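Local coordinates for putative sugar binding protein (Bacteroides vulgatus ATCC 8482, PDB 3KEZ) that probably binds sugars at the outer membrane as a calcium-containing member of the SusD family, helping with nutrient uptake, at residues Phe25-Asn28 / Gly29-Thr33; Ile89-Cys92 / Asn93-Leu96; Asp114-Gly117 / Gln118-Ile122; Asp187-Lys190 / Gly191-Asn194; Thr200-Ser203 / Arg204-Tyr208. One frame throughout, in Å; residues are numbered along the deposited sequence. Where two conformers were deposited one is given.

Contact 1 (Phe25-Asn28 / Gly29-Thr33); sequences FTLN and GIYST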
loop_
_atom_site.group_PDB
_atom_site.type_symbol
_atom_site.label_atom_id
_atom_site.label_comp_id
_atom_site.label_asym_id
_atom_site.label_seq_id
_atom_site.Cartn_x
_atom_site.Cartn_y
_atom_site.Cartn_z
ATOM N N PHE A 25 2.708 12.499 21.198
ATOM C CA PHE A 25 4.027 11.880 21.299
ATOM C C PHE A 25 4.007 10.429 20.860
ATOM O O PHE A 25 4.891 9.971 20.130
ATOM C CB PHE A 25 4.522 11.951 22.753
ATOM C CG PHE A 25 5.852 11.286 22.957
ATOM C CD1 PHE A 25 7.031 11.958 22.654
ATOM C CD2 PHE A 25 5.926 9.984 23.425
ATOM C CE1 PHE A 25 8.255 11.352 22.835
ATOM C CE2 PHE A 25 7.149 9.361 23.588
ATOM C CZ PHE A 25 8.317 10.055 23.296
ATOM N N THR A 26 2.982 9.701 21.282
ATOM C CA THR A 26 2.859 8.313 20.896
ATOM C C THR A 26 2.647 8.223 19.376
ATOM O O THR A 26 3.273 7.385 18.740
ATOM C CB THR A 26 1.740 7.594 21.671
ATOM O OG1 THR A 26 1.944 7.786 23.077
ATOM C CG2 THR A 26 1.727 6.080 21.375
ATOM N N LEU A 27 1.810 9.099 18.795
ATOM C CA LEU A 27 1.583 9.065 17.331
ATOM C C LEU A 27 2.882 9.367 16.577
ATOM O O LEU A 27 3.186 8.716 15.593
ATOM C CB LEU A 27 0.441 9.985 16.847
ATOM C CG LEU A 27 -0.958 9.363 16.911
ATOM C CD1 LEU A 27 -2.104 10.451 16.808
ATOM C CD2 LEU A 27 -1.076 8.187 15.876
ATOM N N ASN A 28 3.643 10.332 17.064
ATOM C CA ASN A 28 4.895 10.668 16.426
ATOM C C ASN A 28 5.823 9.466 16.375
ATOM O O ASN A 28 6.441 9.216 15.342
ATOM C CB ASN A 28 5.575 11.847 17.138
ATOM C CG ASN A 28 4.782 13.147 17.023
ATOM O OD1 ASN A 28 4.031 13.346 16.079
ATOM N ND2 ASN A 28 4.957 14.037 17.992
ATOM N N GLY A 29 5.904 8.717 17.475
ATOM C CA GLY A 29 6.649 7.464 17.488
ATOM C C GLY A 29 6.146 6.477 16.449
ATOM O O GLY A 29 6.943 5.829 15.767
ATOM N N ILE A 30 4.815 6.375 16.316
ATOM C CA ILE A 30 4.212 5.446 15.348
ATOM C C ILE A 30 4.653 5.833 13.910
ATOM O O ILE A 30 5.163 5.025 13.187
ATOM C CB ILE A 30 2.657 5.400 15.491
ATOM C CG1 ILE A 30 2.253 4.643 16.770
ATOM C CG2 ILE A 30 2.022 4.781 14.276
ATOM C CD1 ILE A 30 0.891 5.078 17.378
ATOM N N TYR A 31 4.518 7.107 13.557
ATOM C CA TYR A 31 4.857 7.570 12.225
ATOM C C TYR A 31 6.351 7.362 12.002
ATOM O O TYR A 31 6.754 6.931 10.933
ATOM C CB TYR A 31 4.460 9.047 12.035
ATOM C CG TYR A 31 2.964 9.229 11.814
ATOM C CD1 TYR A 31 2.332 8.724 10.663
ATOM C CD2 TYR A 31 2.189 9.915 12.733
ATOM C CE1 TYR A 31 0.965 8.893 10.448
ATOM C CE2 TYR A 31 0.788 10.098 12.527
ATOM C CZ TYR A 31 0.192 9.563 11.383
ATOM O OH TYR A 31 -1.160 9.725 11.177
ATOM N N SER A 32 7.176 7.575 13.026
ATOM C CA SER A 32 8.624 7.376 12.874
ATOM C C SER A 32 8.924 5.897 12.565
ATOM O O SER A 32 9.750 5.588 11.684
ATOM C CB SER A 32 9.382 7.866 14.117
ATOM O OG SER A 32 10.734 7.454 14.080
ATOM N N THR A 33 8.224 4.993 13.255
ATOM C CA THR A 33 8.316 3.548 12.964
ATOM C C THR A 33 7.890 3.197 11.531
ATOM O O THR A 33 8.571 2.418 10.840
ATOM C CB THR A 33 7.488 2.710 14.004
ATOM O OG1 THR A 33 7.959 3.018 15.326
ATOM C CG2 THR A 33 7.582 1.194 13.744
#
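Leu27 and Ile30 meet through the ends of their side chains on the inward side of helix 20-34, with Leu27 CD2 4.0 Å from Ile30 CD1. The two chains run at a slant to each other, and Tyr31 adds a third group, its CE2 4.3 Å from Leu27 CD2. Tyr31 is put there by its first torsion: CG lies opposite the carbonyl carbon (chi1 -77°), which carries the ring back over the preceding turn until CD2 comes 3.3 Å from Leu27 O. That same oxygen accepts the backbone N-H of Tyr31 at 2.9 Å, nearly in line with the C=O bond. This half is buried. Leu27 and Ile30 continue onto Ile95 of helix 80-96, while Leu27 reaches Leu115 and Ile30 reaches Ile122 on helix 109-134. The other half is looser: Phe25, Asn28, Gly29 and Ser32 are exposed and are joined chiefly by main-chain bonds, Gly29 N to Phe25 O at 3.1 Å and Ser32 N to Asn28 O at 2.9 Å. The polar tips on the buried side are satisfied by partners beyond the turn, Thr26 OG1 by Asp22 O and Tyr31 OH by Gln118 OE1 and Val193 N. A phenylalanine in place of Tyr31 would probably leave Gln118 OE1 and Val193 N without their shared hydroxyl partner. The chemistry is therefore that of an amphipathic helix, whose apolar face carries one phenol that joins neighbouring segments by hydrogen bonds.

Contact 2 (Ile89-Cys92 / Asn93-Leu96); sequences IQNC and NLIL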
loop_
_atom_site.group_PDB
_atom_site.type_symbol
_atom_site.label_atom_id
_atom_site.label_comp_id
_atom_site.label_asym_id
_atom_site.label_seq_id
_atom_site.Cartn_x
_atom_site.Cartn_y
_atom_site.Cartn_z
ATOM N N ILE A 89 0.734 -1.488 15.909
ATOM C CA ILE A 89 -0.551 -1.847 16.568
ATOM C C ILE A 89 -0.493 -1.688 18.107
ATOM O O ILE A 89 -1.410 -1.147 18.713
ATOM C CB ILE A 89 -1.006 -3.327 16.200
ATOM C CG1 ILE A 89 -1.333 -3.412 14.698
ATOM C CG2 ILE A 89 -2.131 -3.767 17.155
ATOM C CD1 ILE A 89 -1.563 -4.877 14.110
ATOM N N GLN A 90 0.575 -2.149 18.744
ATOM C CA GLN A 90 0.680 -1.974 20.217
ATOM C C GLN A 90 0.575 -0.507 20.634
ATOM O O GLN A 90 -0.090 -0.192 21.604
ATOM C CB GLN A 90 1.991 -2.538 20.780
ATOM C CG GLN A 90 2.042 -4.008 20.973
ATOM C CD GLN A 90 1.121 -4.492 22.071
ATOM O OE1 GLN A 90 1.386 -4.293 23.262
ATOM N NE2 GLN A 90 0.047 -5.142 21.679
ATOM N N ASN A 91 1.239 0.398 19.906
ATOM C CA ASN A 91 1.165 1.834 20.252
ATOM C C ASN A 91 -0.174 2.490 19.913
ATOM O O ASN A 91 -0.618 3.452 20.598
ATOM C CB ASN A 91 2.365 2.572 19.638
ATOM C CG ASN A 91 3.662 2.252 20.387
ATOM O OD1 ASN A 91 3.859 2.716 21.498
ATOM N ND2 ASN A 91 4.500 1.403 19.810
ATOM N N CYS A 92 -0.827 1.990 18.863
ATOM C CA CYS A 92 -2.195 2.392 18.581
ATOM C C CYS A 92 -3.105 1.992 19.734
ATOM O O CYS A 92 -3.906 2.783 20.164
ATOM C CB CYS A 92 -2.722 1.766 17.297
ATOM S SG CYS A 92 -1.924 2.386 15.759
ATOM N N ASN A 93 -2.982 0.744 20.207
ATOM C CA ASN A 93 -3.705 0.246 21.387
ATOM C C ASN A 93 -3.461 1.073 22.618
ATOM O O ASN A 93 -4.405 1.399 23.337
ATOM C CB ASN A 93 -3.332 -1.216 21.674
ATOM C CG ASN A 93 -3.774 -2.149 20.554
ATOM O OD1 ASN A 93 -4.552 -1.737 19.680
ATOM N ND2 ASN A 93 -3.299 -3.396 20.567
ATOM N N LEU A 94 -2.198 1.435 22.852
ATOM C CA LEU A 94 -1.857 2.335 23.956
ATOM C C LEU A 94 -2.689 3.604 23.874
ATOM O O LEU A 94 -3.292 4.025 24.881
ATOM C CB LEU A 94 -0.364 2.680 23.961
ATOM C CG LEU A 94 0.111 3.624 25.076
ATOM C CD1 LEU A 94 -0.124 3.024 26.479
ATOM C CD2 LEU A 94 1.575 3.987 24.883
ATOM N N ILE A 95 -2.747 4.205 22.691
ATOM C CA ILE A 95 -3.532 5.415 22.511
ATOM C C ILE A 95 -5.007 5.121 22.769
ATOM O O ILE A 95 -5.686 5.848 23.504
ATOM C CB ILE A 95 -3.387 6.016 21.084
ATOM C CG1 ILE A 95 -2.055 6.727 20.954
ATOM C CG2 ILE A 95 -4.553 7.016 20.761
ATOM C CD1 ILE A 95 -1.619 7.010 19.470
ATOM N N LEU A 96 -5.504 4.062 22.146
ATOM C CA LEU A 96 -6.955 3.833 22.095
ATOM C C LEU A 96 -7.510 3.460 23.468
ATOM O O LEU A 96 -8.635 3.829 23.784
ATOM C CB LEU A 96 -7.320 2.814 21.002
ATOM C CG LEU A 96 -7.096 3.409 19.609
ATOM C CD1 LEU A 96 -7.220 2.365 18.514
ATOM C CD2 LEU A 96 -8.059 4.656 19.407
#
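Asn93 and Ile89 are brought together by complementary first torsions: Asn93 CG sits opposite its own carbonyl carbon (chi1 -65°) and swings back along the helix, while the CG2 branch of Ile89 is turned away from its backbone N and comes forward. The two side chains then lie alongside each other, pointing the same way, with Ile89 CG2 3.6 Å from Asn93 ND2. Behind the amide stands the main chain, for Asn93 CG is 3.2 Å from Ile89 O. That oxygen takes its hydrogen bond from the backbone instead, Asn93 N at 2.9 Å with an N-H...O angle of 172°. Gln90, bent at its second torsion, brings NE2 to 3.9 Å from Asn93 ND2, and the two amide planes stand 83° apart; its OE1 accepts from Ser155 N. Two donor groups can lie this near because both give a hydrogen bond to Glu153 O in the neighbouring loop. Asn93 ND2 also reaches Val151 O and its OD1 accepts from Arg123 NH1, which accounts for the polar atoms of this buried asparagine. One turn on, Leu96 follows the same pattern, CG lying 3.3 Å from Cys92 O while Leu96 N bonds to that oxygen at 2.8 Å, in the carbonyl plane. The turn belongs to helix 80-96, which is flanked by two others: Ile95 rests on Ile23, Leu27 and Ile30 of helix 20-34, while on helix 109-134 Ile89 packs against Ala126 and Leu130, and Cys92 against Ile122.

Contact 3 (Asp114-Gly117 / Gln118-Ile122); sequences DLKG and QALAI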
loop_
_atom_site.group_PDB
_atom_site.type_symbol
_atom_site.label_atom_id
_atom_site.label_comp_id
_atom_site.label_asym_id
_atom_site.label_seq_id
_atom_site.Cartn_x
_atom_site.Cartn_y
_atom_site.Cartn_z
ATOM N N ASP A 114 -9.516 13.650 16.153
ATOM C CA ASP A 114 -8.616 13.343 15.031
ATOM C C ASP A 114 -7.440 12.454 15.455
ATOM O O ASP A 114 -7.070 11.515 14.742
ATOM C CB ASP A 114 -8.079 14.623 14.414
ATOM C CG ASP A 114 -7.129 14.354 13.283
ATOM O OD1 ASP A 114 -7.601 14.016 12.173
ATOM O OD2 ASP A 114 -5.914 14.476 13.522
ATOM N N LEU A 115 -6.860 12.744 16.625
ATOM C CA LEU A 115 -5.781 11.911 17.152
ATOM C C LEU A 115 -6.284 10.469 17.313
ATOM O O LEU A 115 -5.605 9.522 16.933
ATOM C CB LEU A 115 -5.274 12.450 18.482
ATOM C CG LEU A 115 -4.555 13.808 18.588
ATOM C CD1 LEU A 115 -4.064 13.993 20.010
ATOM C CD2 LEU A 115 -3.406 13.875 17.610
ATOM N N LYS A 116 -7.459 10.302 17.920
ATOM C CA LYS A 116 -8.024 8.966 18.062
ATOM C C LYS A 116 -8.269 8.335 16.693
ATOM O O LYS A 116 -8.011 7.151 16.495
ATOM C CB LYS A 116 -9.323 9.039 18.876
ATOM C CG LYS A 116 -10.093 7.721 19.055
ATOM C CD LYS A 116 -11.409 7.956 19.884
ATOM C CE LYS A 116 -12.284 6.699 19.890
ATOM N NZ LYS A 116 -13.487 6.829 20.748
ATOM N N GLY A 117 -8.801 9.116 15.756
ATOM C CA GLY A 117 -8.989 8.636 14.381
ATOM C C GLY A 117 -7.714 8.198 13.700
ATOM O O GLY A 117 -7.674 7.208 12.961
ATOM N N GLN A 118 -6.642 8.938 13.922
ATOM C CA GLN A 118 -5.349 8.531 13.351
ATOM C C GLN A 118 -4.920 7.143 13.860
ATOM O O GLN A 118 -4.536 6.284 13.078
ATOM C CB GLN A 118 -4.272 9.589 13.621
ATOM C CG GLN A 118 -4.487 10.915 12.895
ATOM C CD GLN A 118 -3.319 11.855 13.148
ATOM O OE1 GLN A 118 -2.180 11.426 13.100
ATOM N NE2 GLN A 118 -3.599 13.119 13.404
ATOM N N ALA A 119 -5.058 6.927 15.160
ATOM C CA ALA A 119 -4.715 5.649 15.796
ATOM C C ALA A 119 -5.553 4.484 15.266
ATOM O O ALA A 119 -5.021 3.396 14.998
ATOM C CB ALA A 119 -4.865 5.759 17.295
ATOM N N LEU A 120 -6.858 4.719 15.103
ATOM C CA LEU A 120 -7.775 3.743 14.520
ATOM C C LEU A 120 -7.426 3.419 13.051
ATOM O O LEU A 120 -7.358 2.258 12.692
ATOM C CB LEU A 120 -9.223 4.240 14.601
ATOM C CG LEU A 120 -9.846 4.106 15.996
ATOM C CD1 LEU A 120 -11.113 4.931 16.133
ATOM C CD2 LEU A 120 -10.119 2.614 16.275
ATOM N N ALA A 121 -7.219 4.443 12.220
ATOM C CA ALA A 121 -6.852 4.221 10.830
ATOM C C ALA A 121 -5.553 3.439 10.673
ATOM O O ALA A 121 -5.473 2.494 9.894
ATOM C CB ALA A 121 -6.798 5.569 10.070
ATOM N N ILE A 122 -4.547 3.805 11.459
ATOM C CA ILE A 122 -3.269 3.155 11.466
ATOM C C ILE A 122 -3.396 1.702 11.922
ATOM O O ILE A 122 -2.853 0.843 11.293
ATOM C CB ILE A 122 -2.235 3.937 12.306
ATOM C CG1 ILE A 122 -1.898 5.239 11.574
ATOM C CG2 ILE A 122 -0.918 3.180 12.473
ATOM C CD1 ILE A 122 -1.162 6.300 12.418
#
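Asp114 and Gln118 are clasped twice, once through the main chain and once through their side chains, on consecutive turns of helix 109-134. Gln118 can be followed outward. Its CB lies 3.6 Å from both Leu115 O and Asp114 O. CG, opposite the carbonyl carbon (chi1 -67°), passes 3.2 Å from Asp114 O, the same oxygen that accepts Gln118 N at 2.7 Å. From there the chain is extended, and CD stands 3.7 Å from Asp114 OD2. At the tip NE2 donates to Asp114 OD2, 2.7 Å away in a fairly straight bond, while OE1 turns to another helix and pairs with Tyr31 OH. The bond lies in the amide plane of Gln118, yet it meets OD2 on the syn side and 31° out of the carboxylate plane, and the two flat groups are inclined by 62°. The other carboxylate oxygen, OD1, accepts from Ser185 N. Farther round the helix the contact is apolar: Lys116 CG lies 4.2 Å from Leu120 CD1, the two side chains running side by side, and the lysine ammonium goes on to a salt bridge with Asp100. Because both oxygens of buried Asp114 receive N-H donors, its negative charge is probably well stabilised, and Gln118, bonded at both amide atoms, is probably held against flipping between the carboxylate and the tyrosine hydroxyl.

Contact 4 (Asp187-Lys190 / Gly191-Asn194); sequences DFNK and GKVN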
loop_
_atom_site.group_PDB
_atom_site.type_symbol
_atom_site.label_atom_id
_atom_site.label_comp_id
_atom_site.label_asym_id
_atom_site.label_seq_id
_atom_site.Cartn_x
_atom_site.Cartn_y
_atom_site.Cartn_z
ATOM N N ASP A 187 -8.873 18.057 6.941
ATOM C CA ASP A 187 -7.809 19.006 6.628
ATOM C C ASP A 187 -6.554 18.314 6.094
ATOM O O ASP A 187 -6.253 17.162 6.441
ATOM C CB ASP A 187 -7.420 19.835 7.861
ATOM C CG ASP A 187 -8.557 20.697 8.367
ATOM O OD1 ASP A 187 -9.605 20.757 7.716
ATOM O OD2 ASP A 187 -8.389 21.317 9.406
ATOM N N PHE A 188 -5.850 19.025 5.213
ATOM C CA PHE A 188 -4.487 18.626 4.832
ATOM C C PHE A 188 -3.624 18.433 6.087
ATOM O O PHE A 188 -3.687 19.215 7.035
ATOM C CB PHE A 188 -3.869 19.685 3.910
ATOM C CG PHE A 188 -2.521 19.319 3.404
ATOM C CD1 PHE A 188 -2.392 18.552 2.276
ATOM C CD2 PHE A 188 -1.380 19.739 4.072
ATOM C CE1 PHE A 188 -1.154 18.223 1.790
ATOM C CE2 PHE A 188 -0.119 19.399 3.617
ATOM C CZ PHE A 188 0.009 18.644 2.481
ATOM N N ASN A 189 -2.868 17.355 6.125
ATOM C CA ASN A 189 -2.091 17.005 7.316
ATOM C C ASN A 189 -0.867 16.231 6.893
ATOM O O ASN A 189 -0.881 15.012 6.731
ATOM C CB ASN A 189 -2.928 16.226 8.318
ATOM C CG ASN A 189 -2.366 16.272 9.718
ATOM O OD1 ASN A 189 -1.312 16.883 9.982
ATOM N ND2 ASN A 189 -3.054 15.589 10.640
ATOM N N LYS A 190 0.197 17.003 6.717
ATOM C CA LYS A 190 1.406 16.584 6.023
ATOM C C LYS A 190 2.064 15.443 6.747
ATOM O O LYS A 190 2.429 15.579 7.923
ATOM C CB LYS A 190 2.382 17.774 6.027
ATOM C CG LYS A 190 3.711 17.533 5.402
ATOM C CD LYS A 190 3.591 17.420 3.925
ATOM C CE LYS A 190 4.971 17.407 3.286
ATOM N NZ LYS A 190 4.815 17.397 1.808
ATOM N N GLY A 191 2.244 14.322 6.062
ATOM C CA GLY A 191 2.889 13.172 6.702
ATOM C C GLY A 191 2.007 12.450 7.708
ATOM O O GLY A 191 2.483 11.546 8.398
ATOM N N LYS A 192 0.716 12.804 7.769
ATOM C CA LYS A 192 -0.220 12.119 8.689
ATOM C C LYS A 192 -1.463 11.608 7.950
ATOM O O LYS A 192 -1.799 12.110 6.878
ATOM C CB LYS A 192 -0.599 13.054 9.842
ATOM C CG LYS A 192 0.634 13.475 10.674
ATOM C CD LYS A 192 0.265 14.273 11.915
ATOM C CE LYS A 192 1.519 14.760 12.635
ATOM N NZ LYS A 192 2.606 13.765 12.493
ATOM N N VAL A 193 -2.149 10.619 8.535
ATOM C CA VAL A 193 -3.421 10.124 7.964
ATOM C C VAL A 193 -4.540 11.081 8.225
ATOM O O VAL A 193 -4.667 11.603 9.347
ATOM C CB VAL A 193 -3.773 8.731 8.528
ATOM C CG1 VAL A 193 -5.110 8.261 8.003
ATOM C CG2 VAL A 193 -2.675 7.808 8.154
ATOM N N ASN A 194 -5.329 11.353 7.184
ATOM C CA ASN A 194 -6.559 12.172 7.323
ATOM C C ASN A 194 -7.821 11.446 6.838
ATOM O O ASN A 194 -7.762 10.266 6.473
ATOM C CB ASN A 194 -6.394 13.603 6.748
ATOM C CG ASN A 194 -6.507 13.655 5.278
ATOM O OD1 ASN A 194 -6.842 12.666 4.666
ATOM N ND2 ASN A 194 -6.266 14.842 4.682
HETATM O O HOH W 1 -5.636 14.056 10.206
#
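The chain doubles back between Asp187 and Asn194, the end-to-end directions of 187-190 and 191-194 lying 159° apart, and the reversal is a type II beta turn from Asn189 to Lys192. Lys192 N donates to Asn189 O at 2.9 Å, from a position above the carbonyl plane. Gly191 takes the third place with phi 74°; a CB there would clash with Lys190 O, so the absence of a side chain matters. Over the turn, the amide of Asn189 crosses the aliphatic part of Lys192, Asn189 OD1 being 3.6 Å from Lys192 CD and Asn189 ND2 3.6 Å from Lys192 CB. Asn189 ND2 also donates at 3.0 Å to a water that lies 2.8 Å from Val193 O, probably donating to it, a bridge from one arm to the other. The loop leads from helix 166-183 into helix 195-209, and Asn194 is the N-cap of the latter: its OD1 accepts from Ala197 N. With CG wedged between the backbone N and the carbonyl carbon (chi1 79°), the same amide turns ND2 to Asp187 O, 2.9 Å away; the oxygen lies close to the amide plane, while ND2 comes from above the Asp187 carbonyl plane, closing the base of the loop. On the outer side, Lys190 points away from the returning arm and its NZ forms salt bridges with Glu258 and Asp246, its side chain lying about 5 Å from that of the calcium ligand Asn331.

Contact 5 (Thr200-Ser203 / Arg204-Tyr208); sequences TLLS and RVYLY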
loop_
_atom_site.group_PDB
_atom_site.type_symbol
_atom_site.label_atom_id
_atom_site.label_comp_id
_atom_site.label_asym_id
_atom_site.label_seq_id
_atom_site.Cartn_x
_atom_site.Cartn_y
_atom_site.Cartn_z
ATOM N N THR A 200 -10.166 6.163 1.439
ATOM C CA THR A 200 -9.593 5.506 0.262
ATOM C C THR A 200 -9.101 4.113 0.627
ATOM O O THR A 200 -9.434 3.154 -0.058
ATOM C CB THR A 200 -8.466 6.335 -0.358
ATOM O OG1 THR A 200 -8.988 7.596 -0.754
ATOM C CG2 THR A 200 -7.862 5.660 -1.554
ATOM N N LEU A 201 -8.386 3.982 1.743
ATOM C CA LEU A 201 -7.886 2.646 2.192
ATOM C C LEU A 201 -9.095 1.760 2.472
ATOM O O LEU A 201 -9.146 0.631 2.015
ATOM C CB LEU A 201 -7.007 2.729 3.427
ATOM C CG LEU A 201 -6.396 1.451 4.002
ATOM C CD1 LEU A 201 -5.733 0.630 2.883
ATOM C CD2 LEU A 201 -5.395 1.766 5.129
ATOM N N LEU A 202 -10.103 2.315 3.148
ATOM C CA LEU A 202 -11.268 1.515 3.518
ATOM C C LEU A 202 -11.968 0.995 2.235
ATOM O O LEU A 202 -12.376 -0.161 2.203
ATOM C CB LEU A 202 -12.237 2.287 4.415
ATOM C CG LEU A 202 -13.533 1.540 4.773
ATOM C CD1 LEU A 202 -13.250 0.092 5.254
ATOM C CD2 LEU A 202 -14.323 2.319 5.805
ATOM N N SER A 203 -12.040 1.833 1.197
ATOM C CA SER A 203 -12.570 1.395 -0.092
ATOM C C SER A 203 -11.796 0.239 -0.688
ATOM O O SER A 203 -12.374 -0.675 -1.245
ATOM C CB SER A 203 -12.712 2.572 -1.115
ATOM O OG SER A 203 -11.481 2.925 -1.740
ATOM N N ARG A 204 -10.480 0.273 -0.558
ATOM C CA ARG A 204 -9.652 -0.849 -0.992
ATOM C C ARG A 204 -9.992 -2.093 -0.194
ATOM O O ARG A 204 -10.150 -3.198 -0.760
ATOM C CB ARG A 204 -8.143 -0.493 -0.844
ATOM C CG ARG A 204 -7.230 -1.558 -1.493
ATOM C CD ARG A 204 -5.834 -1.496 -0.950
ATOM N NE ARG A 204 -5.233 -0.191 -1.089
ATOM C CZ ARG A 204 -4.121 0.179 -0.462
ATOM N NH1 ARG A 204 -3.507 -0.641 0.362
ATOM N NH2 ARG A 204 -3.620 1.379 -0.632
ATOM N N VAL A 205 -10.101 -1.941 1.124
ATOM C CA VAL A 205 -10.350 -3.087 1.983
ATOM C C VAL A 205 -11.707 -3.713 1.602
ATOM O O VAL A 205 -11.785 -4.915 1.434
ATOM C CB VAL A 205 -10.310 -2.735 3.463
ATOM C CG1 VAL A 205 -10.737 -3.968 4.323
ATOM C CG2 VAL A 205 -8.906 -2.250 3.885
ATOM N N TYR A 206 -12.724 -2.893 1.364
ATOM C CA TYR A 206 -14.002 -3.414 0.873
ATOM C C TYR A 206 -13.895 -4.163 -0.455
ATOM O O TYR A 206 -14.620 -5.156 -0.673
ATOM C CB TYR A 206 -15.040 -2.293 0.791
ATOM C CG TYR A 206 -15.625 -1.802 2.135
ATOM C CD1 TYR A 206 -16.173 -2.697 3.053
ATOM C CD2 TYR A 206 -15.789 -0.444 2.387
ATOM C CE1 TYR A 206 -16.763 -2.270 4.212
ATOM C CE2 TYR A 206 -16.424 0.012 3.571
ATOM C CZ TYR A 206 -16.904 -0.916 4.453
ATOM O OH TYR A 206 -17.510 -0.533 5.579
ATOM N N LEU A 207 -13.053 -3.692 -1.379
ATOM C CA LEU A 207 -12.884 -4.418 -2.672
ATOM C C LEU A 207 -12.326 -5.784 -2.409
ATOM O O LEU A 207 -12.805 -6.795 -2.960
ATOM C CB LEU A 207 -11.945 -3.658 -3.633
ATOM C CG LEU A 207 -12.423 -2.335 -4.196
ATOM C CD1 LEU A 207 -11.336 -1.611 -4.975
ATOM C CD2 LEU A 207 -13.648 -2.625 -5.042
ATOM N N TYR A 208 -11.301 -5.854 -1.575
ATOM C CA TYR A 208 -10.675 -7.184 -1.249
ATOM C C TYR A 208 -11.649 -8.165 -0.645
ATOM O O TYR A 208 -11.528 -9.367 -0.848
ATOM C CB TYR A 208 -9.526 -7.052 -0.235
ATOM C CG TYR A 208 -8.182 -6.617 -0.760
ATOM C CD1 TYR A 208 -8.043 -5.483 -1.523
ATOM C CD2 TYR A 208 -7.040 -7.337 -0.469
ATOM C CE1 TYR A 208 -6.825 -5.073 -1.969
ATOM C CE2 TYR A 208 -5.792 -6.922 -0.928
ATOM C CZ TYR A 208 -5.689 -5.782 -1.656
ATOM O OH TYR A 208 -4.458 -5.323 -2.091
#
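Leu202 lies across one face of the Tyr206 ring, an i to i+4 CH-pi contact in helix 195-209, part of the helical, TPR-related portion of the SusD family fold. Its CD1 is 3.9 Å from the ring centroid and 22° off the normal, shifted toward the rim, while Leu202 CG approaches Tyr206 CE2 to 3.5 Å. The leucine goes forward because CG is opposite its backbone N (chi1 176°), and the ring comes back to meet it. A serine in place of Tyr206 would probably leave Leu202 CD1 without the ring it lies over and open a gap toward Ile174 and Ala215 on the flanking helices. On another side of the helix Leu201 does the same to a flat cation: CD1 lies over one face of the Arg204 guanidinium, 3.6 Å from NH1, and the two side chains meet at a slant. The guanidinium is also held by a salt bridge from Arg204 NE to Glu339 of helix 337-350. Val205 CG2 adds a looser apolar contact, 4.4 Å from Leu201 CD1. Between these pairs Thr200 O accepts two donors, Arg204 N at 3.1 Å and Ser203 OG at 2.7 Å.

In the fold
Contacts 1, 2 and 3 lie on three helices packed against one another, their centres 10 to 12 Å apart: Leu27 CG meets Ile95 CD1 at 3.5 Å, and Cys92 SG meets Ile122 CG2 at the same distance. Contact 4 joins this group from the loop side, with Ala121 CB 3.8 Å from Val193 CG1. Tyr31 OH ties contact 1 to both contact 3 and contact 4, 2.8 Å from Gln118 OE1 and 3.0 Å from Val193 N. Contact 5 touches none of the others, although contact 3 comes within about 5 Å by nearest atoms. The calcium ion is about 8 Å from the Lys190 side chain and about 14 Å from that of Tyr31.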